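Local atomic coordinates of putative acetyltransferase Sthe_0691 (Sphaerobacter thermophilus, PDB entry 3SHP), a protein that probably transfers an acetyl group from acetyl-CoA to a substrate not yet identified. Residues Ile64-Arg77 against Arg88-Leu101. Sequence-based numbering, arbitrary orientation. Where two conformers were deposited one is given.
Sequences IVRRSDEAVVGSCR and RFHMAPWLDDADVL
Ser75 and His90 form an antiparallel hydrogen-bonded pair through N-H to O bonds in both directions, Arg77 and Arg88 repeat the pattern, and Ala92 N closes the series with a nearly straight bond to Val73 O (2.8 Å). Val73 and Gly74 together face Ile64 in a classic beta bulge. On the face bearing Cys76, Phe89 and Met91 the side-chain contacts between the segments are apolar: with chi1 at 175° Cys76 swings its SG away from the backbone N to lie 3.7 Å from Phe89 CE1 in an oblique sulfur-aromatic contact, while Ile64 CD1 meets the edge of that ring and, 3.8 Å away, the SE atom of selenomethionine Met91. Past the strand end, Val73 CB rests against Leu95 CD1 (3.8 Å), and its CG1 touches Trp94 CH2 and packs over the centre of one face of the Arg66 guanidinium. Side-on, Arg66 grips Asp69 through NE to OD1 (3.0 Å) and NH1 to OD2 (2.8 Å); its NH1 reaches the edge of the Trp94 indole, and its NH2 forms a salt bridge with Glu21 of the second subunit. A leucine in place of Arg66 would probably leave both carboxylates without their charged mate. On the other sheet face a water accepts from Arg88 NH2 (3.0 Å) and bonds His90 NE2 (2.6 Å); Arg88 also holds Asn38 O and Glu125. The contact thus joins strands 72-80 and 84-91, a hairpin of the central sheet, with helix 98-116 packed on Ile64, Phe89 and Met91, and the Trp94 ring stacked on that of His25 of the second subunit.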
ATOM      1  N   ILE A  64      25.976 -15.073   9.810  1.00 22.24           N
ATOM      2  CA  ILE A  64      26.329 -15.454  11.173  1.00 22.56           C
ATOM      3  C   ILE A  64      25.739 -16.851  11.369  1.00 23.40           C
ATOM      4  O   ILE A  64      24.526 -17.051  11.204  1.00 23.22           O
ATOM      5  CB  ILE A  64      25.763 -14.472  12.188  1.00 23.07           C
ATOM      6  CG1 ILE A  64      26.262 -13.041  11.889  1.00 23.10           C
ATOM      7  CG2 ILE A  64      26.072 -14.933  13.639  1.00 23.33           C
ATOM      8  CD1 ILE A  64      25.496 -11.945  12.686  1.00 21.60           C
ATOM      9  N   VAL A  65      26.592 -17.822  11.683  1.00 23.34           N
ATOM     10  CA  VAL A  65      26.180 -19.222  11.648  1.00 24.39           C
ATOM     11  C   VAL A  65      26.335 -19.825  13.029  1.00 25.84           C
ATOM     12  O   VAL A  65      27.407 -19.763  13.622  1.00 25.79           O
ATOM     13  CB  VAL A  65      27.011 -20.048  10.604  1.00 24.58           C
ATOM     14  CG1 VAL A  65      26.554 -21.500  10.550  1.00 25.15           C
ATOM     15  CG2 VAL A  65      26.974 -19.413   9.197  1.00 22.57           C
ATOM     16  N   ARG A  66      25.253 -20.402  13.554  1.00 27.54           N
ATOM     17  CA  ARG A  66      25.330 -21.059  14.845  1.00 28.93           C
ATOM     18  C   ARG A  66      26.030 -22.384  14.688  1.00 30.23           C
ATOM     19  O   ARG A  66      25.601 -23.234  13.915  1.00 30.02           O
ATOM     20  CB  ARG A  66      23.948 -21.254  15.474  1.00 28.97           C
ATOM     21  CG  ARG A  66      24.002 -21.713  16.919  1.00 28.19           C
ATOM     22  CD  ARG A  66      22.662 -21.596  17.605  1.00 30.32           C
ATOM     23  NE  ARG A  66      21.559 -22.176  16.825  1.00 30.77           N
ATOM     24  CZ  ARG A  66      20.276 -21.881  17.011  1.00 30.39           C
ATOM     25  NH1 ARG A  66      19.354 -22.461  16.256  1.00 29.20           N
ATOM     26  NH2 ARG A  66      19.916 -21.027  17.960  1.00 29.13           N
ATOM     27  N   ARG A  67      27.123 -22.537  15.435  1.00 32.03           N
ATOM     28  CA  ARG A  67      27.953 -23.730  15.415  1.00 34.00           C
ATOM     29  C   ARG A  67      27.203 -25.036  15.772  1.00 34.67           C
ATOM     30  O   ARG A  67      27.323 -26.025  15.047  1.00 33.97           O
ATOM     31  CB  ARG A  67      29.180 -23.532  16.337  1.00 35.08           C
ATOM     32  CG  ARG A  67      30.111 -22.323  15.901  1.00 37.54           C
ATOM     33  CD  ARG A  67      31.322 -22.138  16.797  1.00 42.08           C
ATOM     34  NE  ARG A  67      31.978 -23.418  17.055  1.00 48.15           N
ATOM     35  CZ  ARG A  67      32.798 -23.669  18.076  1.00 51.98           C
ATOM     36  NH1 ARG A  67      33.104 -22.719  18.958  1.00 52.91           N
ATOM     37  NH2 ARG A  67      33.326 -24.888  18.216  1.00 54.47           N
ATOM     38  N   SER A  68      26.424 -25.039  16.855  1.00 35.56           N
ATOM     39  CA  SER A  68      25.754 -26.293  17.292  1.00 36.88           C
ATOM     40  C   SER A  68      24.922 -26.945  16.186  1.00 37.24           C
ATOM     41  O   SER A  68      24.971 -28.156  16.023  1.00 38.11           O
ATOM     42  CB  SER A  68      24.913 -26.093  18.552  1.00 36.71           C
ATOM     43  OG  SER A  68      23.945 -25.065  18.352  1.00 37.50           O
ATOM     44  N   ASP A  69      24.205 -26.159  15.388  1.00 36.89           N
ATOM     45  CA  ASP A  69      23.325 -26.754  14.356  1.00 37.02           C
ATOM     46  C   ASP A  69      23.541 -26.252  12.931  1.00 36.87           C
ATOM     47  O   ASP A  69      22.812 -26.658  12.023  1.00 36.83           O
ATOM     48  CB  ASP A  69      21.828 -26.607  14.744  1.00 36.88           C
ATOM     49  CG  ASP A  69      21.386 -25.147  14.877  1.00 35.73           C
ATOM     50  OD1 ASP A  69      22.242 -24.246  14.767  1.00 33.25           O
ATOM     51  OD2 ASP A  69      20.177 -24.887  15.092  1.00 35.94           O
ATOM     52  N   GLU A  70      24.517 -25.363  12.739  1.00 36.35           N
ATOM     53  CA  GLU A  70      24.827 -24.806  11.414  1.00 35.92           C
ATOM     54  C   GLU A  70      23.742 -23.903  10.849  1.00 34.58           C
ATOM     55  O   GLU A  70      23.730 -23.623   9.644  1.00 35.04           O
ATOM     56  CB  GLU A  70      25.155 -25.913  10.407  1.00 37.00           C
ATOM     57  CG  GLU A  70      26.449 -26.657  10.718  1.00 40.15           C
ATOM     58  CD  GLU A  70      27.660 -25.789  10.452  1.00 43.51           C
ATOM     59  OE1 GLU A  70      27.602 -24.997   9.495  1.00 45.03           O
ATOM     60  OE2 GLU A  70      28.663 -25.890  11.187  1.00 45.83           O
ATOM     61  N   ALA A  71      22.841 -23.435  11.708  1.00 32.28           N
ATOM     62  CA  ALA A  71      21.766 -22.557  11.277  1.00 30.19           C
ATOM     63  C   ALA A  71      22.302 -21.153  11.041  1.00 28.76           C
ATOM     64  O   ALA A  71      23.103 -20.632  11.829  1.00 27.97           O
ATOM     65  CB  ALA A  71      20.675 -22.526  12.322  1.00 30.07           C
ATOM     66  N   VAL A  72      21.856 -20.537   9.952  1.00 27.45           N
ATOM     67  CA  VAL A  72      22.177 -19.134   9.713  1.00 25.80           C
ATOM     68  C   VAL A  72      21.228 -18.346  10.616  1.00 25.56           C
ATOM     69  O   VAL A  72      20.006 -18.390  10.407  1.00 26.35           O
ATOM     70  CB  VAL A  72      21.994 -18.763   8.221  1.00 25.74           C
ATOM     71  CG1 VAL A  72      22.118 -17.225   8.006  1.00 25.45           C
ATOM     72  CG2 VAL A  72      23.006 -19.557   7.334  1.00 23.94           C
ATOM     73  N   VAL A  73      21.781 -17.670  11.628  1.00 23.78           N
ATOM     74  CA  VAL A  73      20.987 -16.970  12.621  1.00 23.36           C
ATOM     75  C   VAL A  73      20.985 -15.445  12.414  1.00 23.75           C
ATOM     76  O   VAL A  73      20.244 -14.701  13.089  1.00 23.70           O
ATOM     77  CB  VAL A  73      21.425 -17.333  14.063  1.00 23.73           C
ATOM     78  CG1 VAL A  73      21.293 -18.839  14.296  1.00 22.45           C
ATOM     79  CG2 VAL A  73      22.875 -16.830  14.354  1.00 22.66           C
ATOM     80  N   GLY A  74      21.798 -14.970  11.474  1.00 23.06           N
ATOM     81  CA  GLY A  74      21.769 -13.575  11.148  1.00 22.88           C
ATOM     82  C   GLY A  74      22.755 -13.251  10.067  1.00 23.66           C
ATOM     83  O   GLY A  74      23.365 -14.155   9.480  1.00 24.21           O
ATOM     84  N   SER A  75      22.919 -11.960   9.807  0.50 23.12           N
ATOM     85  CA  SER A  75      23.836 -11.495   8.792  0.50 23.06           C
ATOM     86  C   SER A  75      24.481 -10.214   9.276  0.50 23.03           C
ATOM     87  O   SER A  75      23.941  -9.503  10.127  0.50 22.72           O
ATOM     88  CB  SER A  75      23.090 -11.234   7.482  0.50 23.15           C
ATOM     89  OG  SER A  75      22.159 -10.194   7.669  0.50 22.02           O
ATOM     90  N   CYS A  76      25.657  -9.933   8.751  1.00 23.30           N
ATOM     91  CA  CYS A  76      26.311  -8.685   9.050  1.00 24.09           C
ATOM     92  C   CYS A  76      26.530  -8.007   7.714  1.00 24.42           C
ATOM     93  O   CYS A  76      27.277  -8.522   6.858  1.00 25.17           O
ATOM     94  CB  CYS A  76      27.633  -8.935   9.778  1.00 24.16           C
ATOM     95  SG  CYS A  76      28.539  -7.394  10.046  1.00 27.67           S
ATOM     96  N   ARG A  77      25.887  -6.862   7.518  1.00 24.41           N
ATOM     97  CA  ARG A  77      26.079  -6.130   6.273  1.00 25.05           C
ATOM     98  C   ARG A  77      27.176  -5.081   6.402  1.00 24.84           C
ATOM     99  O   ARG A  77      27.135  -4.227   7.279  1.00 24.44           O
ATOM    100  CB  ARG A  77      24.787  -5.487   5.788  1.00 24.65           C
ATOM    101  CG  ARG A  77      24.947  -5.008   4.359  1.00 27.17           C
ATOM    102  CD  ARG A  77      23.710  -4.310   3.810  1.00 27.51           C
ATOM    103  NE  ARG A  77      22.560  -5.187   3.632  1.00 29.21           N
ATOM    104  CZ  ARG A  77      22.325  -5.923   2.543  1.00 31.19           C
ATOM    105  NH1 ARG A  77      23.187  -5.926   1.512  1.00 30.09           N
ATOM    106  NH2 ARG A  77      21.212  -6.660   2.481  1.00 31.87           N
ATOM    107  N   ARG A  88      25.959  -3.074   9.949  1.00 21.29           N
ATOM    108  CA  ARG A  88      24.768  -3.278  10.744  1.00 22.58           C
ATOM    109  C   ARG A  88      24.460  -4.770  10.731  1.00 22.57           C
ATOM    110  O   ARG A  88      24.939  -5.502   9.861  1.00 22.94           O
ATOM    111  CB  ARG A  88      23.593  -2.434  10.195  1.00 22.77           C
ATOM    112  CG  ARG A  88      22.868  -2.937   8.925  1.00 23.89           C
ATOM    113  CD  ARG A  88      21.429  -2.284   8.763  1.00 23.49           C
ATOM    114  NE  ARG A  88      21.502  -0.817   8.677  1.00 24.58           N
ATOM    115  CZ  ARG A  88      21.711  -0.129   7.550  1.00 24.55           C
ATOM    116  NH1 ARG A  88      21.808   1.203   7.587  1.00 22.55           N
ATOM    117  NH2 ARG A  88      21.828  -0.764   6.382  1.00 23.76           N
ATOM    118  N   PHE A  89      23.685  -5.222  11.695  1.00 22.58           N
ATOM    119  CA  PHE A  89      23.391  -6.643  11.835  1.00 23.25           C
ATOM    120  C   PHE A  89      21.904  -6.836  11.638  1.00 23.58           C
ATOM    121  O   PHE A  89      21.113  -5.966  12.014  1.00 23.87           O
ATOM    122  CB  PHE A  89      23.772  -7.139  13.237  1.00 22.70           C
ATOM    123  CG  PHE A  89      25.234  -6.992  13.556  1.00 24.37           C
ATOM    124  CD1 PHE A  89      26.133  -8.004  13.248  1.00 24.92           C
ATOM    125  CD2 PHE A  89      25.711  -5.834  14.154  1.00 25.50           C
ATOM    126  CE1 PHE A  89      27.486  -7.874  13.538  1.00 26.48           C
ATOM    127  CE2 PHE A  89      27.069  -5.683  14.440  1.00 28.23           C
ATOM    128  CZ  PHE A  89      27.963  -6.715  14.140  1.00 27.59           C
ATOM    129  N   HIS A  90      21.534  -7.973  11.062  1.00 24.20           N
ATOM    130  CA  HIS A  90      20.143  -8.355  10.890  1.00 25.25           C
ATOM    131  C   HIS A  90      20.042  -9.751  11.486  1.00 25.28           C
ATOM    132  O   HIS A  90      20.595 -10.683  10.923  1.00 26.05           O
ATOM    133  CB  HIS A  90      19.760  -8.420   9.410  1.00 25.58           C
ATOM    134  CG  HIS A  90      19.883  -7.122   8.676  1.00 27.84           C
ATOM    135  ND1 HIS A  90      18.883  -6.170   8.672  1.00 30.93           N
ATOM    136  CD2 HIS A  90      20.879  -6.623   7.904  1.00 29.01           C
ATOM    137  CE1 HIS A  90      19.263  -5.137   7.941  1.00 30.36           C
ATOM    138  NE2 HIS A  90      20.468  -5.389   7.457  1.00 29.40           N
HETATM  139  N   MSE A  91      19.369  -9.905  12.622  1.00 25.20           N
HETATM  140  CA  MSE A  91      19.272 -11.232  13.269  1.00 25.58           C
HETATM  141  C   MSE A  91      17.936 -11.886  12.931  1.00 26.07           C
HETATM  142  O   MSE A  91      16.959 -11.185  12.714  1.00 26.55           O
HETATM  143  CB  MSE A  91      19.423 -11.114  14.793  1.00 24.70           C
HETATM  144  CG  MSE A  91      20.656 -10.307  15.203  1.00 24.52           C
HETATM  145 SE   MSE A  91      22.325 -11.046  14.504  0.75 20.52          SE
HETATM  146  CE  MSE A  91      22.326 -12.669  15.535  1.00 20.06           C
ATOM    147  N   ALA A  92      17.889 -13.216  12.877  1.00 26.63           N
ATOM    148  CA  ALA A  92      16.633 -13.901  12.602  1.00 28.00           C
ATOM    149  C   ALA A  92      15.631 -13.588  13.709  1.00 29.04           C
ATOM    150  O   ALA A  92      15.979 -13.582  14.879  1.00 28.36           O
ATOM    151  CB  ALA A  92      16.833 -15.405  12.463  1.00 27.30           C
ATOM    152  N   PRO A  93      14.388 -13.287  13.329  1.00 30.59           N
ATOM    153  CA  PRO A  93      13.338 -12.947  14.289  1.00 32.17           C
ATOM    154  C   PRO A  93      12.904 -14.123  15.173  1.00 33.02           C
ATOM    155  O   PRO A  93      12.384 -13.888  16.272  1.00 33.39           O
ATOM    156  CB  PRO A  93      12.157 -12.501  13.391  1.00 32.31           C
ATOM    157  CG  PRO A  93      12.392 -13.246  12.094  1.00 32.06           C
ATOM    158  CD  PRO A  93      13.911 -13.206  11.939  1.00 31.17           C
ATOM    159  N   TRP A  94      13.108 -15.353  14.705  1.00 33.42           N
ATOM    160  CA  TRP A  94      12.770 -16.543  15.489  1.00 34.43           C
ATOM    161  C   TRP A  94      13.800 -16.865  16.579  1.00 35.93           C
ATOM    162  O   TRP A  94      13.599 -17.795  17.356  1.00 35.93           O
ATOM    163  CB  TRP A  94      12.580 -17.767  14.593  1.00 33.69           C
ATOM    164  CG  TRP A  94      13.671 -17.995  13.556  1.00 32.98           C
ATOM    165  CD1 TRP A  94      13.636 -17.634  12.235  1.00 30.79           C
ATOM    166  CD2 TRP A  94      14.937 -18.656  13.753  1.00 31.21           C
ATOM    167  NE1 TRP A  94      14.791 -18.040  11.600  1.00 30.30           N
ATOM    168  CE2 TRP A  94      15.605 -18.666  12.501  1.00 28.92           C
ATOM    169  CE3 TRP A  94      15.555 -19.263  14.858  1.00 31.40           C
ATOM    170  CZ2 TRP A  94      16.872 -19.219  12.326  1.00 29.01           C
ATOM    171  CZ3 TRP A  94      16.818 -19.835  14.689  1.00 30.90           C
ATOM    172  CH2 TRP A  94      17.472 -19.796  13.420  1.00 31.72           C
ATOM    173  N   LEU A  95      14.895 -16.111  16.641  1.00 36.91           N
ATOM    174  CA  LEU A  95      15.912 -16.410  17.643  1.00 38.97           C
ATOM    175  C   LEU A  95      15.394 -16.179  19.058  1.00 41.09           C
ATOM    176  O   LEU A  95      14.623 -15.252  19.302  1.00 42.12           O
ATOM    177  CB  LEU A  95      17.171 -15.589  17.408  1.00 38.13           C
ATOM    178  CG  LEU A  95      18.192 -16.141  16.428  1.00 37.10           C
ATOM    179  CD1 LEU A  95      19.280 -15.083  16.245  1.00 36.98           C
ATOM    180  CD2 LEU A  95      18.824 -17.448  16.933  1.00 36.03           C
ATOM    181  N   ASP A  96      15.797 -17.043  19.981  1.00 43.37           N
ATOM    182  CA  ASP A  96      15.386 -16.910  21.373  1.00 45.48           C
ATOM    183  C   ASP A  96      16.023 -15.690  22.046  1.00 45.81           C
ATOM    184  O   ASP A  96      15.330 -14.938  22.757  1.00 47.12           O
ATOM    185  CB  ASP A  96      15.726 -18.187  22.154  1.00 46.74           C
ATOM    186  CG  ASP A  96      14.552 -19.142  22.242  1.00 48.82           C
ATOM    187  OD1 ASP A  96      13.406 -18.642  22.262  1.00 51.71           O
ATOM    188  OD2 ASP A  96      14.777 -20.382  22.304  1.00 51.08           O
ATOM    189  N   ASP A  97      17.324 -15.504  21.814  1.00 44.46           N
ATOM    190  CA  ASP A  97      18.083 -14.402  22.401  1.00 43.89           C
ATOM    191  C   ASP A  97      19.083 -13.874  21.356  1.00 40.99           C
ATOM    192  O   ASP A  97      20.253 -14.231  21.330  1.00 40.61           O
ATOM    193  CB  ASP A  97      18.810 -14.872  23.673  1.00 45.40           C
ATOM    194  CG  ASP A  97      19.484 -13.716  24.460  1.00 49.24           C
ATOM    195  OD1 ASP A  97      19.611 -12.564  23.939  1.00 51.96           O
ATOM    196  OD2 ASP A  97      19.896 -13.989  25.626  1.00 53.52           O
ATOM    197  N   ALA A  98      18.578 -13.029  20.485  1.00 37.67           N
ATOM    198  CA  ALA A  98      19.343 -12.551  19.390  1.00 34.60           C
ATOM    199  C   ALA A  98      20.569 -11.746  19.870  1.00 32.83           C
ATOM    200  O   ALA A  98      21.630 -11.804  19.248  1.00 31.37           O
ATOM    201  CB  ALA A  98      18.458 -11.742  18.501  1.00 33.76           C
ATOM    202  N   ASP A  99      20.432 -11.054  20.999  1.00 31.49           N
ATOM    203  CA  ASP A  99      21.451 -10.109  21.465  1.00 30.80           C
ATOM    204  C   ASP A  99      22.782 -10.784  21.811  1.00 30.60           C
ATOM    205  O   ASP A  99      23.837 -10.219  21.513  1.00 29.81           O
ATOM    206  CB  ASP A  99      20.919  -9.302  22.659  1.00 31.21           C
ATOM    207  CG  ASP A  99      21.796  -8.089  23.008  1.00 32.14           C
ATOM    208  OD1 ASP A  99      22.368  -7.412  22.114  1.00 29.64           O
ATOM    209  OD2 ASP A  99      21.877  -7.805  24.210  1.00 36.25           O
ATOM    210  N   VAL A 100      22.731 -11.969  22.439  1.00 30.45           N
ATOM    211  CA  VAL A 100      23.967 -12.709  22.815  1.00 30.66           C
ATOM    212  C   VAL A 100      24.759 -13.089  21.560  1.00 28.81           C
ATOM    213  O   VAL A 100      25.983 -12.987  21.524  1.00 28.41           O
ATOM    214  CB  VAL A 100      23.672 -14.030  23.631  1.00 31.59           C
ATOM    215  CG1 VAL A 100      24.977 -14.737  24.054  1.00 34.09           C
ATOM    216  CG2 VAL A 100      22.862 -13.759  24.881  1.00 33.83           C
ATOM    217  N   LEU A 101      24.037 -13.517  20.531  1.00 27.53           N
ATOM    218  CA  LEU A 101      24.661 -13.979  19.303  1.00 26.92           C
ATOM    219  C   LEU A 101      25.135 -12.799  18.446  1.00 25.89           C
ATOM    220  O   LEU A 101      26.223 -12.859  17.875  1.00 26.38           O
ATOM    221  CB  LEU A 101      23.698 -14.883  18.513  1.00 27.06           C
ATOM    222  CG  LEU A 101      23.203 -16.146  19.248  1.00 27.88           C
ATOM    223  CD1 LEU A 101      22.299 -16.967  18.374  1.00 29.97           C
ATOM    224  CD2 LEU A 101      24.330 -17.003  19.654  1.00 26.82           C
TER
HETATM  225  O   HOH W   1      21.034  -3.601   5.651  1.00 30.25           O